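Local coordinates for protein separin (Saccharomyces cerevisiae, PDB 5U1T) that cleaves the cohesin subunit Scc1 as a caspase-like cysteine protease at the onset of anaphase, so that chromosomes can segregate, at residues A[238-243]-A[334-339]; A[289-294]-A[330-335]; A[1146-1151]-A[1242-1247]; A[1248-1253]-A[1292-1297]. All coordinates share one frame; numbering follows the deposited sequence.

Contact 1: A[238-243]-A[334-339]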
loop_
_atom_site.group_PDB
_atom_site.type_symbol
_atom_site.label_atom_id
_atom_site.label_comp_id
_atom_site.label_asym_id
_atom_site.label_seq_id
_atom_site.Cartn_x
_atom_site.Cartn_y
_atom_site.Cartn_z
ATOM N N TYR A 238 3.572 66.503 37.475
ATOM C CA TYR A 238 2.305 65.826 37.239
ATOM C C TYR A 238 1.144 66.767 36.925
ATOM O O TYR A 238 0.344 66.463 36.028
ATOM C CB TYR A 238 1.946 64.966 38.444
ATOM C CG TYR A 238 2.906 63.825 38.651
ATOM C CD1 TYR A 238 2.990 62.780 37.721
ATOM C CD2 TYR A 238 3.731 63.785 39.767
ATOM C CE1 TYR A 238 3.872 61.735 37.903
ATOM C CE2 TYR A 238 4.608 62.747 39.962
ATOM C CZ TYR A 238 4.675 61.724 39.028
ATOM O OH TYR A 238 5.558 60.696 39.236
ATOM N N LEU A 239 1.081 67.890 37.654
ATOM C CA LEU A 239 -0.026 68.863 37.616
ATOM C C LEU A 239 -0.735 68.972 36.277
ATOM O O LEU A 239 -1.968 68.946 36.225
ATOM C CB LEU A 239 0.474 70.257 38.025
ATOM C CG LEU A 239 -0.469 71.472 38.218
ATOM C CD1 LEU A 239 -0.800 72.196 36.918
ATOM C CD2 LEU A 239 -1.756 71.116 38.960
ATOM N N ASN A 240 0.038 69.095 35.201
ATOM C CA ASN A 240 -0.554 69.182 33.872
ATOM C C ASN A 240 -1.487 68.018 33.591
ATOM O O ASN A 240 -2.630 68.223 33.183
ATOM C CB ASN A 240 0.522 69.242 32.797
ATOM C CG ASN A 240 -0.048 69.577 31.434
ATOM O OD1 ASN A 240 -0.416 70.723 31.169
ATOM N ND2 ASN A 240 -0.119 68.577 30.556
ATOM N N SER A 241 -0.998 66.803 33.825
ATOM C CA SER A 241 -1.795 65.599 33.606
ATOM C C SER A 241 -3.114 65.665 34.381
ATOM O O SER A 241 -4.191 65.487 33.802
ATOM C CB SER A 241 -0.994 64.352 34.004
ATOM O OG SER A 241 -1.627 63.151 33.575
ATOM N N PHE A 242 -3.024 65.959 35.677
ATOM C CA PHE A 242 -4.194 65.987 36.549
ATOM C C PHE A 242 -5.263 66.987 36.117
ATOM O O PHE A 242 -6.447 66.641 36.033
ATOM C CB PHE A 242 -3.770 66.299 37.972
ATOM C CG PHE A 242 -3.249 65.118 38.707
ATOM C CD1 PHE A 242 -1.911 64.778 38.638
ATOM C CD2 PHE A 242 -4.097 64.337 39.469
ATOM C CE1 PHE A 242 -1.427 63.683 39.322
ATOM C CE2 PHE A 242 -3.617 63.241 40.151
ATOM C CZ PHE A 242 -2.281 62.916 40.077
ATOM N N TYR A 243 -4.835 68.224 35.862
ATOM C CA TYR A 243 -5.736 69.306 35.476
ATOM C C TYR A 243 -6.430 68.970 34.163
ATOM O O TYR A 243 -7.634 69.180 34.024
ATOM C CB TYR A 243 -4.968 70.639 35.369
ATOM C CG TYR A 243 -5.762 71.823 34.816
ATOM C CD1 TYR A 243 -5.836 72.067 33.443
ATOM C CD2 TYR A 243 -6.413 72.712 35.666
ATOM C CE1 TYR A 243 -6.550 73.151 32.935
ATOM C CE2 TYR A 243 -7.130 73.798 35.164
ATOM C CZ TYR A 243 -7.197 74.014 33.799
ATOM O OH TYR A 243 -7.905 75.094 33.296
ATOM N N ARG A 334 5.236 61.829 28.383
ATOM C CA ARG A 334 4.534 60.898 29.266
ATOM C C ARG A 334 4.022 61.628 30.502
ATOM O O ARG A 334 2.835 61.542 30.836
ATOM C CB ARG A 334 5.440 59.732 29.685
ATOM C CG ARG A 334 5.100 58.421 29.001
ATOM C CD ARG A 334 5.642 57.213 29.761
ATOM N NE ARG A 334 4.568 56.385 30.311
ATOM C CZ ARG A 334 4.371 56.177 31.608
ATOM N NH1 ARG A 334 5.183 56.728 32.497
ATOM N NH2 ARG A 334 3.365 55.414 32.019
ATOM N N LEU A 335 4.929 62.357 31.155
ATOM C CA LEU A 335 4.637 63.109 32.379
ATOM C C LEU A 335 3.419 64.002 32.243
ATOM O O LEU A 335 2.499 63.953 33.058
ATOM C CB LEU A 335 5.844 63.956 32.768
ATOM C CG LEU A 335 6.939 63.135 33.433
ATOM C CD1 LEU A 335 8.289 63.840 33.353
ATOM C CD2 LEU A 335 6.536 62.812 34.875
ATOM N N GLU A 336 3.430 64.812 31.195
ATOM C CA GLU A 336 2.353 65.744 30.915
ATOM C C GLU A 336 1.043 65.029 30.643
ATOM O O GLU A 336 -0.026 65.538 30.974
ATOM C CB GLU A 336 2.733 66.618 29.730
ATOM C CG GLU A 336 3.910 67.510 30.034
ATOM C CD GLU A 336 3.515 68.654 30.923
ATOM O OE1 GLU A 336 2.765 69.507 30.406
ATOM O OE2 GLU A 336 3.928 68.698 32.117
ATOM N N GLY A 337 1.139 63.848 30.044
ATOM C CA GLY A 337 -0.028 63.036 29.774
ATOM C C GLY A 337 -1.012 63.758 28.884
ATOM O O GLY A 337 -2.177 63.920 29.231
ATOM N N LEU A 338 -0.526 64.227 27.743
ATOM C CA LEU A 338 -1.385 64.787 26.712
ATOM C C LEU A 338 -2.038 63.674 25.900
ATOM O O LEU A 338 -1.424 62.637 25.648
ATOM C CB LEU A 338 -0.593 65.695 25.772
ATOM C CG LEU A 338 -0.579 67.213 25.943
ATOM C CD1 LEU A 338 0.132 67.833 24.754
ATOM C CD2 LEU A 338 -1.978 67.792 26.072
ATOM N N PRO A 339 -3.290 63.893 25.484
ATOM C CA PRO A 339 -3.935 62.977 24.542
ATOM C C PRO A 339 -3.166 62.930 23.228
ATOM O O PRO A 339 -2.692 63.964 22.761
ATOM C CB PRO A 339 -5.329 63.584 24.346
ATOM C CG PRO A 339 -5.543 64.443 25.553
ATOM C CD PRO A 339 -4.194 64.975 25.915
#

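Contact 2: A[289-294]-A[330-335]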
loop_
_atom_site.group_PDB
_atom_site.type_symbol
_atom_site.label_atom_id
_atom_site.label_comp_id
_atom_site.label_asym_id
_atom_site.label_seq_id
_atom_site.Cartn_x
_atom_site.Cartn_y
_atom_site.Cartn_z
ATOM N N ASN A 289 16.346 64.366 33.188
ATOM C CA ASN A 289 15.773 63.625 32.078
ATOM C C ASN A 289 14.426 64.168 31.650
ATOM O O ASN A 289 13.491 63.419 31.461
ATOM C CB ASN A 289 15.660 62.124 32.381
ATOM C CG ASN A 289 16.960 61.413 32.261
ATOM O OD1 ASN A 289 17.160 60.380 32.868
ATOM N ND2 ASN A 289 17.856 61.966 31.482
ATOM N N ARG A 290 14.320 65.473 31.491
ATOM C CA ARG A 290 13.071 66.050 31.032
ATOM C C ARG A 290 13.290 67.384 30.384
ATOM O O ARG A 290 14.399 67.754 30.052
ATOM C CB ARG A 290 12.065 66.210 32.164
ATOM C CG ARG A 290 12.670 66.627 33.474
ATOM C CD ARG A 290 11.643 66.611 34.586
ATOM N NE ARG A 290 12.238 66.255 35.871
ATOM C CZ ARG A 290 12.216 67.029 36.949
ATOM N NH1 ARG A 290 11.632 68.212 36.908
ATOM N NH2 ARG A 290 12.782 66.623 38.070
ATOM N N LEU A 291 12.191 68.087 30.184
ATOM C CA LEU A 291 12.209 69.424 29.627
ATOM C C LEU A 291 12.310 70.418 30.773
ATOM O O LEU A 291 11.901 70.133 31.899
ATOM C CB LEU A 291 10.960 69.660 28.808
ATOM C CG LEU A 291 11.001 68.833 27.539
ATOM C CD1 LEU A 291 10.071 69.381 26.483
ATOM C CD2 LEU A 291 12.422 68.776 27.021
ATOM N N LEU A 292 12.809 71.611 30.499
ATOM C CA LEU A 292 12.997 72.537 31.607
ATOM C C LEU A 292 11.656 72.931 32.226
ATOM O O LEU A 292 11.571 73.207 33.426
ATOM C CB LEU A 292 13.768 73.770 31.141
ATOM C CG LEU A 292 15.175 73.412 30.661
ATOM C CD1 LEU A 292 15.702 74.426 29.649
ATOM C CD2 LEU A 292 16.110 73.276 31.850
ATOM N N TRP A 293 10.606 72.917 31.411
ATOM C CA TRP A 293 9.294 73.363 31.861
ATOM C C TRP A 293 8.265 72.241 31.900
ATOM O O TRP A 293 8.175 71.428 30.978
ATOM C CB TRP A 293 8.778 74.486 30.960
ATOM C CG TRP A 293 9.866 75.218 30.241
ATOM C CD1 TRP A 293 10.436 76.409 30.602
ATOM C CD2 TRP A 293 10.527 74.805 29.035
ATOM N NE1 TRP A 293 11.406 76.763 29.691
ATOM C CE2 TRP A 293 11.482 75.793 28.722
ATOM C CE3 TRP A 293 10.404 73.697 28.192
ATOM C CZ2 TRP A 293 12.309 75.704 27.596
ATOM C CZ3 TRP A 293 11.229 73.610 27.077
ATOM C CH2 TRP A 293 12.167 74.609 26.792
ATOM N N SER A 294 7.495 72.200 32.979
ATOM C CA SER A 294 6.299 71.378 33.024
ATOM C C SER A 294 5.134 72.249 32.597
ATOM O O SER A 294 5.255 73.480 32.572
ATOM C CB SER A 294 6.073 70.812 34.416
ATOM O OG SER A 294 7.277 70.270 34.913
ATOM N N TRP A 330 10.837 63.014 25.502
ATOM C CA TRP A 330 9.745 62.053 25.516
ATOM C C TRP A 330 9.351 61.657 26.926
ATOM O O TRP A 330 8.238 61.175 27.151
ATOM C CB TRP A 330 10.104 60.822 24.685
ATOM C CG TRP A 330 9.954 61.108 23.242
ATOM C CD1 TRP A 330 10.948 61.385 22.353
ATOM C CD2 TRP A 330 8.725 61.207 22.519
ATOM N NE1 TRP A 330 10.416 61.632 21.111
ATOM C CE2 TRP A 330 9.052 61.531 21.185
ATOM C CE3 TRP A 330 7.378 61.039 22.864
ATOM C CZ2 TRP A 330 8.076 61.692 20.190
ATOM C CZ3 TRP A 330 6.409 61.195 21.872
ATOM C CH2 TRP A 330 6.766 61.522 20.554
ATOM N N SER A 331 10.246 61.877 27.881
ATOM C CA SER A 331 9.899 61.625 29.264
ATOM C C SER A 331 8.908 62.684 29.729
ATOM O O SER A 331 7.984 62.385 30.480
ATOM C CB SER A 331 11.138 61.608 30.150
ATOM O OG SER A 331 12.146 60.785 29.598
ATOM N N THR A 332 9.085 63.921 29.267
ATOM C CA THR A 332 8.160 64.986 29.645
ATOM C C THR A 332 6.800 64.760 28.985
ATOM O O THR A 332 5.771 65.124 29.551
ATOM C CB THR A 332 8.685 66.399 29.269
ATOM O OG1 THR A 332 10.038 66.548 29.707
ATOM C CG2 THR A 332 7.832 67.491 29.924
ATOM N N ILE A 333 6.791 64.153 27.800
ATOM C CA ILE A 333 5.527 63.889 27.111
ATOM C C ILE A 333 4.654 62.939 27.929
ATOM O O ILE A 333 3.473 63.222 28.150
ATOM C CB ILE A 333 5.740 63.307 25.698
ATOM C CG1 ILE A 333 6.429 64.341 24.803
ATOM C CG2 ILE A 333 4.412 62.878 25.092
ATOM C CD1 ILE A 333 6.077 64.251 23.335
ATOM N N ARG A 334 5.236 61.829 28.383
ATOM C CA ARG A 334 4.534 60.898 29.266
ATOM C C ARG A 334 4.022 61.628 30.502
ATOM O O ARG A 334 2.835 61.542 30.836
ATOM C CB ARG A 334 5.440 59.732 29.685
ATOM C CG ARG A 334 5.100 58.421 29.001
ATOM C CD ARG A 334 5.642 57.213 29.761
ATOM N NE ARG A 334 4.568 56.385 30.311
ATOM C CZ ARG A 334 4.371 56.177 31.608
ATOM N NH1 ARG A 334 5.183 56.728 32.497
ATOM N NH2 ARG A 334 3.365 55.414 32.019
ATOM N N LEU A 335 4.929 62.357 31.155
ATOM C CA LEU A 335 4.637 63.109 32.379
ATOM C C LEU A 335 3.419 64.002 32.243
ATOM O O LEU A 335 2.499 63.953 33.058
ATOM C CB LEU A 335 5.844 63.956 32.768
ATOM C CG LEU A 335 6.939 63.135 33.433
ATOM C CD1 LEU A 335 8.289 63.840 33.353
ATOM C CD2 LEU A 335 6.536 62.812 34.875
#

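Contact 3: A[1146-1151]-A[1242-1247]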
loop_
_atom_site.group_PDB
_atom_site.type_symbol
_atom_site.label_atom_id
_atom_site.label_comp_id
_atom_site.label_asym_id
_atom_site.label_seq_id
_atom_site.Cartn_x
_atom_site.Cartn_y
_atom_site.Cartn_z
ATOM N N LEU A 1146 -9.551 -41.030 -22.976
ATOM C CA LEU A 1146 -8.342 -40.874 -23.779
ATOM C C LEU A 1146 -8.755 -40.314 -25.133
ATOM O O LEU A 1146 -9.862 -40.559 -25.612
ATOM C CB LEU A 1146 -7.594 -42.190 -23.938
ATOM C CG LEU A 1146 -6.184 -42.109 -24.527
ATOM C CD1 LEU A 1146 -5.217 -41.472 -23.544
ATOM C CD2 LEU A 1146 -5.711 -43.498 -24.913
ATOM N N LEU A 1147 -7.868 -39.541 -25.735
ATOM C CA LEU A 1147 -8.192 -38.796 -26.936
ATOM C C LEU A 1147 -7.098 -38.954 -27.961
ATOM O O LEU A 1147 -5.983 -38.484 -27.757
ATOM C CB LEU A 1147 -8.375 -37.311 -26.629
ATOM C CG LEU A 1147 -9.475 -36.816 -25.700
ATOM C CD1 LEU A 1147 -9.434 -35.308 -25.698
ATOM C CD2 LEU A 1147 -10.836 -37.322 -26.148
ATOM N N LEU A 1148 -7.423 -39.598 -29.074
ATOM C CA LEU A 1148 -6.488 -39.754 -30.170
ATOM C C LEU A 1148 -6.940 -38.932 -31.378
ATOM O O LEU A 1148 -8.123 -38.849 -31.670
ATOM C CB LEU A 1148 -6.366 -41.232 -30.546
ATOM C CG LEU A 1148 -6.170 -42.224 -29.399
ATOM C CD1 LEU A 1148 -6.022 -43.634 -29.945
ATOM C CD2 LEU A 1148 -4.957 -41.845 -28.567
ATOM N N SER A 1149 -5.996 -38.318 -32.076
ATOM C CA SER A 1149 -6.284 -37.747 -33.387
ATOM C C SER A 1149 -5.149 -38.111 -34.302
ATOM O O SER A 1149 -4.052 -38.412 -33.842
ATOM C CB SER A 1149 -6.446 -36.231 -33.322
ATOM O OG SER A 1149 -7.526 -35.889 -32.482
ATOM N N LYS A 1150 -5.405 -38.089 -35.597
ATOM C CA LYS A 1150 -4.389 -38.486 -36.552
ATOM C C LYS A 1150 -4.464 -37.571 -37.742
ATOM O O LYS A 1150 -5.536 -37.137 -38.151
ATOM C CB LYS A 1150 -4.552 -39.942 -37.000
ATOM C CG LYS A 1150 -3.345 -40.498 -37.742
ATOM C CD LYS A 1150 -3.741 -41.612 -38.716
ATOM C CE LYS A 1150 -4.427 -42.778 -38.016
ATOM N NZ LYS A 1150 -5.258 -43.645 -38.915
ATOM N N LEU A 1151 -3.300 -37.281 -38.293
ATOM C CA LEU A 1151 -3.178 -36.369 -39.403
ATOM C C LEU A 1151 -2.325 -37.034 -40.476
ATOM O O LEU A 1151 -1.126 -37.220 -40.291
ATOM C CB LEU A 1151 -2.563 -35.072 -38.917
ATOM C CG LEU A 1151 -2.792 -33.814 -39.732
ATOM C CD1 LEU A 1151 -2.888 -32.610 -38.797
ATOM C CD2 LEU A 1151 -1.678 -33.639 -40.760
ATOM N N GLN A 1242 -6.075 -50.445 -31.991
ATOM C CA GLN A 1242 -4.639 -50.344 -32.000
ATOM C C GLN A 1242 -4.203 -50.067 -33.417
ATOM O O GLN A 1242 -3.103 -49.641 -33.650
ATOM C CB GLN A 1242 -4.006 -51.621 -31.510
ATOM C CG GLN A 1242 -4.366 -51.996 -30.103
ATOM C CD GLN A 1242 -3.465 -53.067 -29.567
ATOM O OE1 GLN A 1242 -2.654 -53.604 -30.283
ATOM N NE2 GLN A 1242 -3.606 -53.380 -28.302
ATOM N N GLY A 1243 -5.077 -50.350 -34.364
ATOM C CA GLY A 1243 -4.817 -50.092 -35.769
ATOM C C GLY A 1243 -4.774 -48.633 -36.188
ATOM O O GLY A 1243 -4.290 -48.312 -37.282
ATOM N N PHE A 1244 -5.279 -47.749 -35.319
ATOM C CA PHE A 1244 -5.221 -46.308 -35.528
ATOM C C PHE A 1244 -3.751 -45.888 -35.565
ATOM O O PHE A 1244 -3.382 -44.918 -36.228
ATOM C CB PHE A 1244 -5.986 -45.587 -34.406
ATOM C CG PHE A 1244 -6.275 -44.117 -34.670
ATOM C CD1 PHE A 1244 -7.309 -43.739 -35.515
ATOM C CD2 PHE A 1244 -5.539 -43.126 -34.041
ATOM C CE1 PHE A 1244 -7.589 -42.406 -35.742
ATOM C CE2 PHE A 1244 -5.819 -41.783 -34.257
ATOM C CZ PHE A 1244 -6.845 -41.422 -35.105
ATOM N N PHE A 1245 -2.916 -46.650 -34.862
ATOM C CA PHE A 1245 -1.486 -46.374 -34.797
ATOM C C PHE A 1245 -0.686 -47.059 -35.899
ATOM O O PHE A 1245 0.516 -46.809 -36.048
ATOM C CB PHE A 1245 -0.934 -46.798 -33.437
ATOM C CG PHE A 1245 -1.362 -45.911 -32.329
ATOM C CD1 PHE A 1245 -0.658 -44.737 -32.061
ATOM C CD2 PHE A 1245 -2.487 -46.221 -31.578
ATOM C CE1 PHE A 1245 -1.057 -43.897 -31.049
ATOM C CE2 PHE A 1245 -2.900 -45.395 -30.562
ATOM C CZ PHE A 1245 -2.189 -44.231 -30.289
ATOM N N SER A 1246 -1.349 -47.921 -36.661
ATOM C CA SER A 1246 -0.639 -48.760 -37.613
ATOM C C SER A 1246 0.032 -47.942 -38.715
ATOM O O SER A 1246 -0.574 -47.033 -39.307
ATOM C CB SER A 1246 -1.576 -49.803 -38.230
ATOM O OG SER A 1246 -1.028 -50.319 -39.426
ATOM N N PRO A 1247 1.303 -48.264 -38.984
ATOM C CA PRO A 1247 2.096 -47.599 -40.014
ATOM C C PRO A 1247 1.750 -48.079 -41.415
ATOM O O PRO A 1247 2.327 -47.545 -42.356
ATOM C CB PRO A 1247 3.524 -47.986 -39.647
ATOM C CG PRO A 1247 3.378 -49.294 -38.977
ATOM C CD PRO A 1247 2.105 -49.224 -38.208
#

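Contact 4: A[1248-1253]-A[1292-1297]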
loop_
_atom_site.group_PDB
_atom_site.type_symbol
_atom_site.label_atom_id
_atom_site.label_comp_id
_atom_site.label_asym_id
_atom_site.label_seq_id
_atom_site.Cartn_x
_atom_site.Cartn_y
_atom_site.Cartn_z
ATOM N N GLU A 1248 0.836 -49.048 -41.551
ATOM C CA GLU A 1248 0.505 -49.650 -42.847
ATOM C C GLU A 1248 -0.365 -48.755 -43.735
ATOM O O GLU A 1248 -1.306 -48.132 -43.253
ATOM C CB GLU A 1248 -0.222 -50.979 -42.637
ATOM C CG GLU A 1248 0.608 -52.084 -42.016
ATOM C CD GLU A 1248 -0.150 -53.417 -41.941
ATOM O OE1 GLU A 1248 -1.113 -53.627 -42.716
ATOM O OE2 GLU A 1248 0.210 -54.268 -41.100
ATOM N N VAL A 1249 -0.067 -48.706 -45.032
ATOM C CA VAL A 1249 -0.987 -48.080 -45.986
ATOM C C VAL A 1249 -1.692 -49.128 -46.858
ATOM O O VAL A 1249 -1.034 -49.961 -47.491
ATOM C CB VAL A 1249 -0.273 -47.094 -46.910
ATOM C CG1 VAL A 1249 -1.294 -46.214 -47.626
ATOM C CG2 VAL A 1249 0.708 -46.255 -46.126
ATOM N N VAL A 1250 -3.022 -49.096 -46.909
ATOM C CA VAL A 1250 -3.734 -50.088 -47.714
ATOM C C VAL A 1250 -3.494 -49.853 -49.208
ATOM O O VAL A 1250 -3.450 -48.710 -49.659
ATOM C CB VAL A 1250 -5.261 -50.088 -47.425
ATOM C CG1 VAL A 1250 -5.510 -50.213 -45.936
ATOM C CG2 VAL A 1250 -5.929 -48.834 -47.978
ATOM N N ASP A 1251 -3.302 -50.936 -49.961
ATOM C CA ASP A 1251 -3.309 -50.853 -51.421
ATOM C C ASP A 1251 -4.700 -50.444 -51.898
ATOM O O ASP A 1251 -5.695 -51.107 -51.596
ATOM C CB ASP A 1251 -2.903 -52.182 -52.059
ATOM C CG ASP A 1251 -3.113 -52.193 -53.571
ATOM O OD1 ASP A 1251 -3.185 -51.112 -54.202
ATOM O OD2 ASP A 1251 -3.200 -53.300 -54.144
ATOM N N ASN A 1252 -4.764 -49.362 -52.659
ATOM C CA ASN A 1252 -6.050 -48.815 -53.041
ATOM C C ASN A 1252 -6.914 -49.731 -53.929
ATOM O O ASN A 1252 -8.146 -49.753 -53.769
ATOM C CB ASN A 1252 -5.852 -47.469 -53.731
ATOM C CG ASN A 1252 -7.173 -46.824 -54.128
ATOM O OD1 ASN A 1252 -7.618 -46.945 -55.285
ATOM N ND2 ASN A 1252 -7.820 -46.148 -53.167
ATOM N N SER A 1253 -6.298 -50.478 -54.848
ATOM C CA SER A 1253 -7.074 -51.354 -55.727
ATOM C C SER A 1253 -7.703 -52.481 -54.918
ATOM O O SER A 1253 -8.883 -52.823 -55.094
ATOM C CB SER A 1253 -6.208 -51.930 -56.860
ATOM O OG SER A 1253 -4.932 -52.372 -56.407
ATOM N N LEU A 1292 -9.444 -50.215 -41.040
ATOM C CA LEU A 1292 -8.976 -50.778 -39.783
ATOM C C LEU A 1292 -9.042 -52.299 -39.821
ATOM O O LEU A 1292 -8.230 -52.964 -39.195
ATOM C CB LEU A 1292 -9.793 -50.242 -38.610
ATOM C CG LEU A 1292 -9.510 -48.808 -38.165
ATOM C CD1 LEU A 1292 -10.405 -48.449 -36.995
ATOM C CD2 LEU A 1292 -8.045 -48.661 -37.809
ATOM N N PHE A 1293 -10.010 -52.842 -40.556
ATOM C CA PHE A 1293 -10.184 -54.291 -40.664
ATOM C C PHE A 1293 -9.009 -54.902 -41.412
ATOM O O PHE A 1293 -8.409 -55.870 -40.945
ATOM C CB PHE A 1293 -11.516 -54.634 -41.353
ATOM C CG PHE A 1293 -12.711 -54.465 -40.458
ATOM C CD1 PHE A 1293 -13.331 -53.227 -40.332
ATOM C CD2 PHE A 1293 -13.187 -55.534 -39.713
ATOM C CE1 PHE A 1293 -14.399 -53.058 -39.490
ATOM C CE2 PHE A 1293 -14.264 -55.375 -38.876
ATOM C CZ PHE A 1293 -14.871 -54.132 -38.762
ATOM N N LEU A 1294 -8.673 -54.301 -42.552
ATOM C CA LEU A 1294 -7.512 -54.688 -43.340
ATOM C C LEU A 1294 -6.210 -54.584 -42.565
ATOM O O LEU A 1294 -5.205 -55.177 -42.942
ATOM C CB LEU A 1294 -7.412 -53.827 -44.593
ATOM C CG LEU A 1294 -8.501 -54.047 -45.629
ATOM C CD1 LEU A 1294 -8.100 -53.468 -46.977
ATOM C CD2 LEU A 1294 -8.794 -55.531 -45.724
ATOM N N LYS A 1295 -6.194 -53.812 -41.488
ATOM C CA LYS A 1295 -4.940 -53.658 -40.797
ATOM C C LYS A 1295 -4.778 -54.720 -39.705
ATOM O O LYS A 1295 -3.693 -54.886 -39.164
ATOM C CB LYS A 1295 -4.808 -52.223 -40.261
ATOM C CG LYS A 1295 -4.424 -51.226 -41.375
ATOM C CD LYS A 1295 -4.548 -49.762 -40.978
ATOM C CE LYS A 1295 -4.071 -48.857 -42.125
ATOM N NZ LYS A 1295 -4.278 -47.391 -41.920
ATOM N N LEU A 1296 -5.822 -55.478 -39.412
ATOM C CA LEU A 1296 -5.679 -56.583 -38.471
ATOM C C LEU A 1296 -4.772 -57.717 -39.029
ATOM O O LEU A 1296 -4.684 -57.927 -40.243
ATOM C CB LEU A 1296 -7.053 -57.155 -38.108
ATOM C CG LEU A 1296 -8.111 -56.214 -37.548
ATOM C CD1 LEU A 1296 -9.508 -56.773 -37.765
ATOM C CD2 LEU A 1296 -7.847 -55.974 -36.073
ATOM N N ASN A 1297 -4.097 -58.442 -38.134
ATOM C CA ASN A 1297 -3.301 -59.603 -38.513
ATOM C C ASN A 1297 -3.960 -60.882 -38.016
ATOM O O ASN A 1297 -3.932 -61.166 -36.814
ATOM C CB ASN A 1297 -1.879 -59.493 -37.953
ATOM C CG ASN A 1297 -0.978 -60.683 -38.352
ATOM O OD1 ASN A 1297 -1.388 -61.586 -39.109
ATOM N ND2 ASN A 1297 0.254 -60.682 -37.840
#

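Contact 1: A[238-243]-A[334-339]
Asn240 reaches Glu336 because its CG stands anti to the backbone N, beside the carbonyl carbon (chi1 -170°), carrying the amide off helix 236-250. The first bond of Glu336 points away from that helix, though CB still touches Asn240, and a bend at chi2 brings the carboxylate back beside the Asn240 amide. The two side chains run roughly perpendicular, while their flat ends lie nearly parallel, amide and carboxylate planes 18° apart. Asn240 ND2 donates to Glu336 O at 3.1 Å with an angle of 153° at the hydrogen; the acceptor lies close to the amide plane, whereas the donor is tilted out of the carbonyl plane. This is a helix end met by the flank of another helix, within the helical domain: helix 319-336 finishes here, and Gly337, with positive phi, turns the chain out of it. With a bare methyl group, as in an alanine here, Glu336 O would probably lose its amide donor and the carboxylate the flat group beside it. Glu336 OE2 accepts from Cys295 N and OE1 from Ile296 N. The backbones come close at Gly337, whose CA lies 4.9 Å from Ser241 CA; the Ser241 hydroxyl bonds instead to Ser158. Nearer the start of segment 238-243, the Tyr238 ring is met obliquely by Leu335 CD2, 4.2 Å from Tyr238 CE1, and helix 146-158 packs against the same tyrosine.

Contact 2: A[289-294]-A[330-335]
Trp293 meets Thr332 with its backbone alone, its O lying 4.1 Å from Thr332 CG2, its side chain setting off away from helix 319-336; Leu292 CB sits over the centre of one face of the indole, and Val270, Ala273 and Ile274 of helix 264-274 touch it as well. The polar link of the contact is the hydroxyl of Thr332. Leu291 N donates to Thr332 OG1 at 2.7 Å, with a bent angle of 139° at the hydrogen, while the same oxygen bonds to Cys328 O one turn back in its own helix. Here a loop joining helix 264-274 to helix 298-313 is laid across helix 319-336, and a threonine hydroxyl bridges loop and helix backbones. A chi1 of -48° sets Thr332 OG1 beside the backbone N and CG2 anti to it; Leu291 CG lies 3.3 Å from that OG1, and Leu291 CB 4.0 Å from that CG2. Arg290 CB borders the hydroxyl too. Beside it, Asn289 O rests 3.2 Å from Ser331 CB, and Ser331 OG bonds to Val327 O.

Contact 3: A[1146-1151]-A[1242-1247]
Lys1150 and Phe1244 join a strand to a loop: strand 1146-1152, antiparallel to both its neighbours in a mixed sheet to which the C50 peptidase region contributes, receives the 3-10 turn that follows helix 1209-1237. The interaction with the ring face is twofold. Lys1150 CE lies 3.8 Å from the centroid of the Phe1244 ring and 5° off its normal, a CH-pi contact, and NZ continues over the same face at 4.3 Å from that centroid as a cation-pi partner. A bend at chi3 (-59°) brings the end of the lysine back over the ring, and the two side chains run past each other in opposite senses. Such a face is likely to ease the burial of a charge. If an alanine stood at Phe1244, the Lys1150 ammonium would probably lose its aromatic partner, and a gap would open against the strand. Other contacts are apolar or backbone packing. Lys1150 CB sits 3.3 Å from Phe1244 CZ. Ser1149 C meets the ring edge in its plane, 3.7 Å from Phe1244 CE2, and Leu1148 CB approaches the same atom obliquely at 3.8 Å. Phe1245, which also meets the ring of Phe1376, lies crosswise to Leu1148, with CE2 3.6 Å from Leu1148 CD1.

Contact 4: A[1248-1253]-A[1292-1297]
Lys1295 lays its extended side chain across the backbone of Glu1248, with CE 3.1 Å from Glu1248 O. NZ is close to the same oxygen, at 3.3 Å, but its angle is too poor for a hydrogen bond, so what meets the carbonyl most closely is the CE methylene. The carboxylate of Glu1248 leaves the lysine aside, OE1 coming no nearer than 4.3 Å to Lys1295 CG; it forms a salt bridge with Arg1347, whose NH1 also donates to Leu1294 O. One charge thus ties together both segments. Val1250 supplies the apolar part: its CG1 lies 4.3 Å from Leu1294 CD1 and equally far from Lys1295 CE. Just beyond, Asp1251 is the N-cap of the next helix, OD1 accepting from Ser1253 N at 3.2 Å, a donor that stands above the carboxylate plane. The contact therefore lies where the short, weakly bonded strand 1248-1249, paired antiparallel with strand 1353-1362, leads toward helix 1252-1269, with the weakly bonded end of helix 1287-1294 packed on Phe1255 and Phe1258 and with Tyr1346 of helix 1332-1347 touching both Val1250 and Leu1294.

The four contacts form two pairs on opposite sides of the centre of an elongated chain. Contacts 1 and 2 both use the last turns of helix 319-336, their segments overlapping at Arg334 and Leu335, and have centres about 10 Å apart; they touch where Glu336 OE2 lies 3.7 Å from Ser294 CA. Contacts 3 and 4 follow one another directly, Pro1247 leading into Glu1248, with centres about 14 Å apart and Gly1243 C packed 3.7 Å from Leu1292 CD2. Both reach the same mixed sheet. From the centre of contact 1, the centres of contacts 3 and 4 are about 127 and 141 Å away. All four lie away from Cys1497, the probable catalytic residue, although contacts 3 and 4 belong with it to the C50 peptidase region.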